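Long-range contact in D-alanyl transferase DltD (Enterococcus faecalis, PDB 6O93), which probably transfers D-alanine onto lipoteichoic acid in the D-alanylation of the Gram-positive cell wall: residues Glu272-Ala284 with Val315-Phe328. Sequence-based numbering, arbitrary orientation.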
ATOM      1  N   GLU A 272      -3.726   7.999 -11.001  1.00 16.47           N
ATOM      2  CA  GLU A 272      -3.741   7.112  -9.844  1.00 16.54           C
ATOM      3  C   GLU A 272      -5.164   6.813  -9.389  1.00 16.17           C
ATOM      4  O   GLU A 272      -5.413   5.757  -8.797  1.00 14.78           O
ATOM      5  CB  GLU A 272      -2.931   7.732  -8.702  1.00 17.95           C
ATOM      6  CG  GLU A 272      -2.826   6.867  -7.446  1.00 16.78           C
ATOM      7  CD  GLU A 272      -1.959   5.638  -7.643  1.00 16.59           C
ATOM      8  OE1 GLU A 272      -1.193   5.595  -8.629  1.00 16.25           O
ATOM      9  OE2 GLU A 272      -2.042   4.714  -6.807  1.00 16.33           O
ATOM     10  N   TYR A 273      -6.107   7.724  -9.647  1.00 17.49           N
ATOM     11  CA  TYR A 273      -7.502   7.439  -9.327  1.00 17.63           C
ATOM     12  C   TYR A 273      -8.008   6.255 -10.137  1.00 18.26           C
ATOM     13  O   TYR A 273      -8.786   5.434  -9.632  1.00 18.28           O
ATOM     14  CB  TYR A 273      -8.372   8.673  -9.577  1.00 18.67           C
ATOM     15  CG  TYR A 273      -8.092   9.796  -8.609  1.00 17.95           C
ATOM     16  CD1 TYR A 273      -8.549   9.735  -7.300  1.00 17.36           C
ATOM     17  CD2 TYR A 273      -7.364  10.912  -9.000  1.00 18.60           C
ATOM     18  CE1 TYR A 273      -8.292  10.753  -6.407  1.00 17.21           C
ATOM     19  CE2 TYR A 273      -7.102  11.938  -8.114  1.00 18.61           C
ATOM     20  CZ  TYR A 273      -7.568  11.850  -6.817  1.00 17.58           C
ATOM     21  OH  TYR A 273      -7.310  12.863  -5.926  1.00 18.44           O
ATOM     22  N   GLY A 274      -7.570   6.144 -11.393  1.00 18.24           N
ATOM     23  CA  GLY A 274      -7.892   4.963 -12.177  1.00 18.74           C
ATOM     24  C   GLY A 274      -7.149   3.728 -11.703  1.00 18.65           C
ATOM     25  O   GLY A 274      -7.727   2.641 -11.616  1.00 19.82           O
ATOM     26  N   ASP A 275      -5.857   3.873 -11.396  1.00 17.64           N
ATOM     27  CA  ASP A 275      -5.092   2.741 -10.884  1.00 18.10           C
ATOM     28  C   ASP A 275      -5.642   2.280  -9.542  1.00 17.79           C
ATOM     29  O   ASP A 275      -5.665   1.078  -9.247  1.00 16.25           O
ATOM     30  CB  ASP A 275      -3.616   3.117 -10.756  1.00 17.21           C
ATOM     31  CG  ASP A 275      -2.981   3.446 -12.087  1.00 18.12           C
ATOM     32  OD1 ASP A 275      -3.640   3.253 -13.131  1.00 18.60           O
ATOM     33  OD2 ASP A 275      -1.819   3.904 -12.089  1.00 19.01           O
ATOM     34  N   PHE A 276      -6.088   3.228  -8.715  1.00 17.44           N
ATOM     35  CA  PHE A 276      -6.736   2.880  -7.457  1.00 16.61           C
ATOM     36  C   PHE A 276      -8.012   2.090  -7.705  1.00 17.02           C
ATOM     37  O   PHE A 276      -8.311   1.133  -6.981  1.00 16.54           O
ATOM     38  CB  PHE A 276      -7.025   4.154  -6.666  1.00 16.83           C
ATOM     39  CG  PHE A 276      -7.683   3.915  -5.341  1.00 17.88           C
ATOM     40  CD1 PHE A 276      -7.144   3.017  -4.434  1.00 18.14           C
ATOM     41  CD2 PHE A 276      -8.827   4.608  -4.991  1.00 18.53           C
ATOM     42  CE1 PHE A 276      -7.745   2.805  -3.211  1.00 17.80           C
ATOM     43  CE2 PHE A 276      -9.429   4.401  -3.764  1.00 19.11           C
ATOM     44  CZ  PHE A 276      -8.887   3.498  -2.875  1.00 18.45           C
ATOM     45  N   GLN A 277      -8.777   2.474  -8.729  1.00 17.63           N
ATOM     46  CA  GLN A 277      -9.967   1.714  -9.093  1.00 17.28           C
ATOM     47  C   GLN A 277      -9.611   0.275  -9.441  1.00 17.02           C
ATOM     48  O   GLN A 277     -10.366  -0.653  -9.126  1.00 17.95           O
ATOM     49  CB  GLN A 277     -10.677   2.391 -10.266  1.00 17.84           C
ATOM     50  CG  GLN A 277     -11.949   1.688 -10.721  1.00 19.00           C
ATOM     51  CD  GLN A 277     -13.018   1.669  -9.643  1.00 18.74           C
ATOM     52  OE1 GLN A 277     -12.850   2.260  -8.578  1.00 17.60           O
ATOM     53  NE2 GLN A 277     -14.125   0.991  -9.920  1.00 20.11           N
ATOM     54  N   ALA A 278      -8.465   0.068 -10.094  1.00 16.23           N
ATOM     55  CA  ALA A 278      -8.050  -1.288 -10.432  1.00 16.40           C
ATOM     56  C   ALA A 278      -7.876  -2.134  -9.177  1.00 16.94           C
ATOM     57  O   ALA A 278      -8.289  -3.299  -9.141  1.00 16.27           O
ATOM     58  CB  ALA A 278      -6.756  -1.256 -11.244  1.00 16.03           C
ATOM     59  N   ALA A 279      -7.270  -1.562  -8.134  1.00 17.22           N
ATOM     60  CA  ALA A 279      -7.108  -2.295  -6.883  1.00 18.36           C
ATOM     61  C   ALA A 279      -8.455  -2.554  -6.221  1.00 18.11           C
ATOM     62  O   ALA A 279      -8.669  -3.622  -5.636  1.00 19.26           O
ATOM     63  CB  ALA A 279      -6.185  -1.523  -5.942  1.00 18.19           C
ATOM     64  N   LEU A 280      -9.377  -1.595  -6.311  1.00 17.55           N
ATOM     65  CA  LEU A 280     -10.696  -1.770  -5.711  1.00 17.81           C
ATOM     66  C   LEU A 280     -11.470  -2.895  -6.389  1.00 20.46           C
ATOM     67  O   LEU A 280     -12.135  -3.691  -5.714  1.00 20.27           O
ATOM     68  CB  LEU A 280     -11.481  -0.461  -5.786  1.00 17.13           C
ATOM     69  CG  LEU A 280     -10.931   0.705  -4.964  1.00 16.99           C
ATOM     70  CD1 LEU A 280     -11.727   1.971  -5.249  1.00 18.16           C
ATOM     71  CD2 LEU A 280     -10.954   0.376  -3.476  1.00 16.34           C
ATOM     72  N   GLU A 281     -11.403  -2.976  -7.721  1.00 21.74           N
ATOM     73  CA  GLU A 281     -12.106  -4.044  -8.423  1.00 23.48           C
ATOM     74  C   GLU A 281     -11.547  -5.412  -8.043  1.00 22.19           C
ATOM     75  O   GLU A 281     -12.307  -6.370  -7.868  1.00 23.17           O
ATOM     76  CB  GLU A 281     -12.025  -3.829  -9.936  1.00 26.45           C
ATOM     77  CG  GLU A 281     -12.615  -4.986 -10.744  1.00 31.38           C
ATOM     78  CD  GLU A 281     -12.933  -4.616 -12.184  1.00 34.81           C
ATOM     79  OE1 GLU A 281     -12.896  -3.414 -12.523  1.00 35.21           O
ATOM     80  OE2 GLU A 281     -13.224  -5.533 -12.978  1.00 37.53           O
ATOM     81  N   GLN A 282     -10.223  -5.522  -7.906  1.00 20.51           N
ATOM     82  CA  GLN A 282      -9.629  -6.795  -7.507  1.00 21.29           C
ATOM     83  C   GLN A 282     -10.079  -7.196  -6.106  1.00 19.68           C
ATOM     84  O   GLN A 282     -10.349  -8.375  -5.846  1.00 18.89           O
ATOM     85  CB  GLN A 282      -8.103  -6.713  -7.571  1.00 21.50           C
ATOM     86  CG  GLN A 282      -7.546  -6.491  -8.968  1.00 22.80           C
ATOM     87  CD  GLN A 282      -7.874  -7.627  -9.920  1.00 24.55           C
ATOM     88  OE1 GLN A 282      -7.859  -8.798  -9.542  1.00 25.68           O
ATOM     89  NE2 GLN A 282      -8.177  -7.283 -11.165  1.00 25.48           N
ATOM     90  N   LEU A 283     -10.156  -6.229  -5.189  1.00 19.10           N
ATOM     91  CA  LEU A 283     -10.595  -6.532  -3.831  1.00 19.61           C
ATOM     92  C   LEU A 283     -12.062  -6.944  -3.805  1.00 20.19           C
ATOM     93  O   LEU A 283     -12.433  -7.896  -3.112  1.00 21.29           O
ATOM     94  CB  LEU A 283     -10.360  -5.321  -2.927  1.00 19.46           C
ATOM     95  CG  LEU A 283      -8.887  -4.974  -2.697  1.00 19.77           C
ATOM     96  CD1 LEU A 283      -8.725  -3.526  -2.253  1.00 18.94           C
ATOM     97  CD2 LEU A 283      -8.274  -5.922  -1.672  1.00 20.12           C
ATOM     98  N   ALA A 284     -12.908  -6.244  -4.564  1.00 20.86           N
ATOM     99  CA  ALA A 284     -14.330  -6.571  -4.589  1.00 22.30           C
ATOM    100  C   ALA A 284     -14.591  -7.914  -5.259  1.00 24.31           C
ATOM    101  O   ALA A 284     -15.505  -8.638  -4.847  1.00 24.80           O
ATOM    102  CB  ALA A 284     -15.109  -5.466  -5.304  1.00 22.59           C
ATOM    103  N   VAL A 315      -8.801  16.132  -1.848  1.00 21.36           N
ATOM    104  CA  VAL A 315      -8.358  14.798  -2.246  1.00 20.59           C
ATOM    105  C   VAL A 315      -9.074  13.736  -1.422  1.00 20.49           C
ATOM    106  O   VAL A 315      -9.579  12.741  -1.957  1.00 19.81           O
ATOM    107  CB  VAL A 315      -6.828  14.684  -2.109  1.00 20.11           C
ATOM    108  CG1 VAL A 315      -6.364  13.263  -2.399  1.00 19.86           C
ATOM    109  CG2 VAL A 315      -6.140  15.673  -3.035  1.00 20.16           C
ATOM    110  N   ALA A 316      -9.125  13.928  -0.102  1.00 20.88           N
ATOM    111  CA  ALA A 316      -9.823  12.973   0.751  1.00 21.21           C
ATOM    112  C   ALA A 316     -11.286  12.843   0.346  1.00 20.80           C
ATOM    113  O   ALA A 316     -11.832  11.734   0.311  1.00 19.79           O
ATOM    114  CB  ALA A 316      -9.710  13.393   2.217  1.00 22.86           C
ATOM    115  N   ARG A 317     -11.937  13.966   0.033  1.00 21.04           N
ATOM    116  CA  ARG A 317     -13.334  13.909  -0.381  1.00 21.91           C
ATOM    117  C   ARG A 317     -13.494  13.096  -1.658  1.00 20.62           C
ATOM    118  O   ARG A 317     -14.464  12.345  -1.808  1.00 20.99           O
ATOM    119  CB  ARG A 317     -13.886  15.321  -0.575  1.00 24.19           C
ATOM    120  CG  ARG A 317     -15.380  15.358  -0.881  1.00 27.26           C
ATOM    121  CD  ARG A 317     -15.823  16.727  -1.365  1.00 31.01           C
ATOM    122  NE  ARG A 317     -15.770  17.732  -0.309  1.00 34.14           N
ATOM    123  CZ  ARG A 317     -16.059  19.018  -0.486  1.00 38.52           C
ATOM    124  NH1 ARG A 317     -15.983  19.860   0.537  1.00 40.45           N
ATOM    125  NH2 ARG A 317     -16.422  19.468  -1.683  1.00 38.93           N
ATOM    126  N   LYS A 318     -12.552  13.234  -2.594  1.00 19.32           N
ATOM    127  CA  LYS A 318     -12.641  12.491  -3.846  1.00 18.86           C
ATOM    128  C   LYS A 318     -12.444  11.002  -3.609  1.00 18.04           C
ATOM    129  O   LYS A 318     -13.182  10.175  -4.159  1.00 18.07           O
ATOM    130  CB  LYS A 318     -11.604  13.014  -4.839  1.00 18.66           C
ATOM    131  CG  LYS A 318     -11.731  12.429  -6.233  1.00 17.90           C
ATOM    132  CD  LYS A 318     -10.891  13.204  -7.234  1.00 17.23           C
ATOM    133  CE  LYS A 318     -10.981  12.605  -8.625  1.00 16.81           C
ATOM    134  NZ  LYS A 318     -10.205  13.399  -9.615  1.00 18.17           N
ATOM    135  N   LEU A 319     -11.450  10.645  -2.797  1.00 17.32           N
ATOM    136  CA  LEU A 319     -11.195   9.240  -2.504  1.00 17.70           C
ATOM    137  C   LEU A 319     -12.364   8.615  -1.758  1.00 19.24           C
ATOM    138  O   LEU A 319     -12.810   7.510  -2.092  1.00 20.23           O
ATOM    139  CB  LEU A 319      -9.907   9.107  -1.695  1.00 17.92           C
ATOM    140  CG  LEU A 319      -8.635   9.541  -2.424  1.00 17.28           C
ATOM    141  CD1 LEU A 319      -7.469   9.604  -1.457  1.00 17.55           C
ATOM    142  CD2 LEU A 319      -8.324   8.593  -3.572  1.00 16.81           C
ATOM    143  N   LYS A 320     -12.877   9.306  -0.737  1.00 19.77           N
ATOM    144  CA  LYS A 320     -13.966   8.736   0.047  1.00 21.02           C
ATOM    145  C   LYS A 320     -15.240   8.612  -0.777  1.00 20.59           C
ATOM    146  O   LYS A 320     -16.059   7.726  -0.512  1.00 21.43           O
ATOM    147  CB  LYS A 320     -14.211   9.573   1.304  1.00 23.30           C
ATOM    148  CG  LYS A 320     -13.083   9.473   2.323  1.00 25.09           C
ATOM    149  CD  LYS A 320     -13.489   9.992   3.694  1.00 27.22           C
ATOM    150  CE  LYS A 320     -13.770  11.479   3.673  1.00 30.00           C
ATOM    151  NZ  LYS A 320     -14.058  11.997   5.040  1.00 31.62           N
ATOM    152  N   TYR A 321     -15.425   9.472  -1.780  1.00 18.89           N
ATOM    153  CA  TYR A 321     -16.557   9.295  -2.683  1.00 19.03           C
ATOM    154  C   TYR A 321     -16.390   8.029  -3.513  1.00 18.20           C
ATOM    155  O   TYR A 321     -17.311   7.210  -3.610  1.00 18.27           O
ATOM    156  CB  TYR A 321     -16.715  10.511  -3.596  1.00 18.91           C
ATOM    157  CG  TYR A 321     -17.921  10.407  -4.504  1.00 18.33           C
ATOM    158  CD1 TYR A 321     -19.181  10.770  -4.054  1.00 19.70           C
ATOM    159  CD2 TYR A 321     -17.801   9.932  -5.801  1.00 18.30           C
ATOM    160  CE1 TYR A 321     -20.290  10.670  -4.872  1.00 20.58           C
ATOM    161  CE2 TYR A 321     -18.905   9.829  -6.630  1.00 19.22           C
ATOM    162  CZ  TYR A 321     -20.147  10.199  -6.159  1.00 20.53           C
ATOM    163  OH  TYR A 321     -21.252  10.103  -6.974  1.00 21.19           O
ATOM    164  N   GLN A 322     -15.214   7.853  -4.115  1.00 18.32           N
ATOM    165  CA  GLN A 322     -14.957   6.663  -4.919  1.00 19.30           C
ATOM    166  C   GLN A 322     -15.128   5.395  -4.089  1.00 20.09           C
ATOM    167  O   GLN A 322     -15.625   4.378  -4.588  1.00 20.52           O
ATOM    168  CB  GLN A 322     -13.550   6.742  -5.512  1.00 17.99           C
ATOM    169  CG  GLN A 322     -13.193   5.627  -6.480  1.00 17.34           C
ATOM    170  CD  GLN A 322     -11.886   5.900  -7.211  1.00 16.39           C
ATOM    171  OE1 GLN A 322     -11.321   6.990  -7.110  1.00 15.79           O
ATOM    172  NE2 GLN A 322     -11.403   4.907  -7.949  1.00 15.36           N
ATOM    173  N   LEU A 323     -14.727   5.440  -2.819  1.00 20.02           N
ATOM    174  CA  LEU A 323     -14.899   4.289  -1.939  1.00 20.40           C
ATOM    175  C   LEU A 323     -16.364   4.100  -1.563  1.00 21.38           C
ATOM    176  O   LEU A 323     -16.978   3.080  -1.897  1.00 20.87           O
ATOM    177  CB  LEU A 323     -14.039   4.459  -0.686  1.00 19.70           C
ATOM    178  CG  LEU A 323     -12.527   4.373  -0.907  1.00 19.49           C
ATOM    179  CD1 LEU A 323     -11.777   4.821   0.339  1.00 20.11           C
ATOM    180  CD2 LEU A 323     -12.126   2.957  -1.291  1.00 18.78           C
ATOM    181  N   GLN A 324     -16.942   5.086  -0.871  1.00 22.73           N
ATOM    182  CA  GLN A 324     -18.302   4.946  -0.356  1.00 24.29           C
ATOM    183  C   GLN A 324     -19.300   4.680  -1.476  1.00 23.72           C
ATOM    184  O   GLN A 324     -20.233   3.888  -1.311  1.00 24.83           O
ATOM    185  CB  GLN A 324     -18.697   6.204   0.416  1.00 27.78           C
ATOM    186  CG  GLN A 324     -17.961   6.385   1.732  1.00 31.11           C
ATOM    187  CD  GLN A 324     -18.572   5.572   2.856  1.00 35.89           C
ATOM    188  OE1 GLN A 324     -19.596   4.911   2.675  1.00 37.78           O
ATOM    189  NE2 GLN A 324     -17.950   5.621   4.029  1.00 37.58           N
ATOM    190  N   GLU A 325     -19.123   5.338  -2.622  1.00 22.73           N
ATOM    191  CA  GLU A 325     -20.051   5.171  -3.732  1.00 22.08           C
ATOM    192  C   GLU A 325     -20.142   3.723  -4.197  1.00 20.53           C
ATOM    193  O   GLU A 325     -21.165   3.332  -4.771  1.00 20.28           O
ATOM    194  CB  GLU A 325     -19.626   6.078  -4.891  1.00 22.35           C
ATOM    195  CG  GLU A 325     -20.424   5.914  -6.172  1.00 24.62           C
ATOM    196  CD  GLU A 325     -21.876   6.311  -6.024  1.00 28.04           C
ATOM    197  OE1 GLU A 325     -22.267   6.791  -4.936  1.00 28.99           O
ATOM    198  OE2 GLU A 325     -22.628   6.147  -7.008  1.00 29.46           O
ATOM    199  N   GLN A 326     -19.109   2.918  -3.953  1.00 20.24           N
ATOM    200  CA  GLN A 326     -19.051   1.553  -4.460  1.00 21.21           C
ATOM    201  C   GLN A 326     -19.171   0.504  -3.361  1.00 21.72           C
ATOM    202  O   GLN A 326     -18.998  -0.688  -3.639  1.00 22.24           O
ATOM    203  CB  GLN A 326     -17.754   1.348  -5.245  1.00 19.75           C
ATOM    204  CG  GLN A 326     -17.633   2.255  -6.457  1.00 19.57           C
ATOM    205  CD  GLN A 326     -16.386   1.983  -7.276  1.00 19.14           C
ATOM    206  OE1 GLN A 326     -16.415   1.207  -8.235  1.00 19.29           O
ATOM    207  NE2 GLN A 326     -15.285   2.626  -6.907  1.00 17.26           N
ATOM    208  N   GLY A 327     -19.465   0.909  -2.129  1.00 22.14           N
ATOM    209  CA  GLY A 327     -19.697  -0.027  -1.049  1.00 22.98           C
ATOM    210  C   GLY A 327     -18.541  -0.213  -0.090  1.00 22.05           C
ATOM    211  O   GLY A 327     -18.641  -1.055   0.812  1.00 22.73           O
ATOM    212  N   PHE A 328     -17.451   0.529  -0.257  1.00 20.24           N
ATOM    213  CA  PHE A 328     -16.330   0.487   0.679  1.00 19.94           C
ATOM    214  C   PHE A 328     -16.609   1.512   1.770  1.00 21.71           C
ATOM    215  O   PHE A 328     -16.418   2.715   1.571  1.00 21.54           O
ATOM    216  CB  PHE A 328     -15.013   0.771  -0.036  1.00 18.23           C
ATOM    217  CG  PHE A 328     -14.662  -0.242  -1.090  1.00 18.25           C
ATOM    218  CD1 PHE A 328     -14.030  -1.428  -0.748  1.00 17.97           C
ATOM    219  CD2 PHE A 328     -14.958  -0.006  -2.423  1.00 18.49           C
ATOM    220  CE1 PHE A 328     -13.703  -2.358  -1.715  1.00 18.44           C
ATOM    221  CE2 PHE A 328     -14.631  -0.933  -3.396  1.00 18.41           C
ATOM    222  CZ  PHE A 328     -14.003  -2.110  -3.042  1.00 18.53           C
TER
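With CG trans to the backbone N (chi1 -175°) and the chain extended beyond it, Gln-322 reaches straight across to helix 272-285, while Gln-277, bent at chi2 (63°), turns its amide back to meet it. Gln-322 NE2 spends one N-H on Tyr-273 O (3.2 Å) and the other on Gln-277 OE1 (3.1 Å), both lying close to its amide plane; its OE1 is engaged outside the two helices, by Trp-387, so both ends of the amide are used. Tyr-273 O thus takes a second donor beside its helical partner Gln-277 N, the two arriving from opposite faces of the carbonyl plane. Gln-277 and Gln-326 form a reciprocal amide pair, nearly coplanar: Gln-326 NE2 gives to Gln-277 OE1 on a lone pair (3.0 Å), and Gln-277 NE2 gives to Gln-326 OE1 (2.9 Å). The other N-H of Gln-326 NE2 goes to Gln-322 O, and Gln-326 OE1 also accepts from Asp-379 N, so this buried amide is held at both ends. The two helices, their axes 30° apart and running the same way, pack as neighbours against the parallel sheet of the SGNH-hydrolase-like fold, where Phe-276, Leu-280 and Leu-323 all touch Phe-292 of strand 289-294. Gln-322 sits as a knob among Tyr-273, Phe-276, Gln-277 and Leu-280. Beyond it, Lys-318 lies over one face of Tyr-273, CE centred 3.7 Å from the ring centroid in a CH-pi contact and NZ adding a cation-pi interaction; NZ also donates to Trp-387 O and Arg-268 O, and Tyr-273 OH is bonded to Tyr-267 O. On the sheet side, Leu-323 CD2 meets Phe-276 CZ at 3.6 Å. A Schellman motif at Gly-327 ends helix 309-324 and is followed by Phe-328, whose ring receives Leu-280 CD2 over one face, 4.0 Å from its centroid.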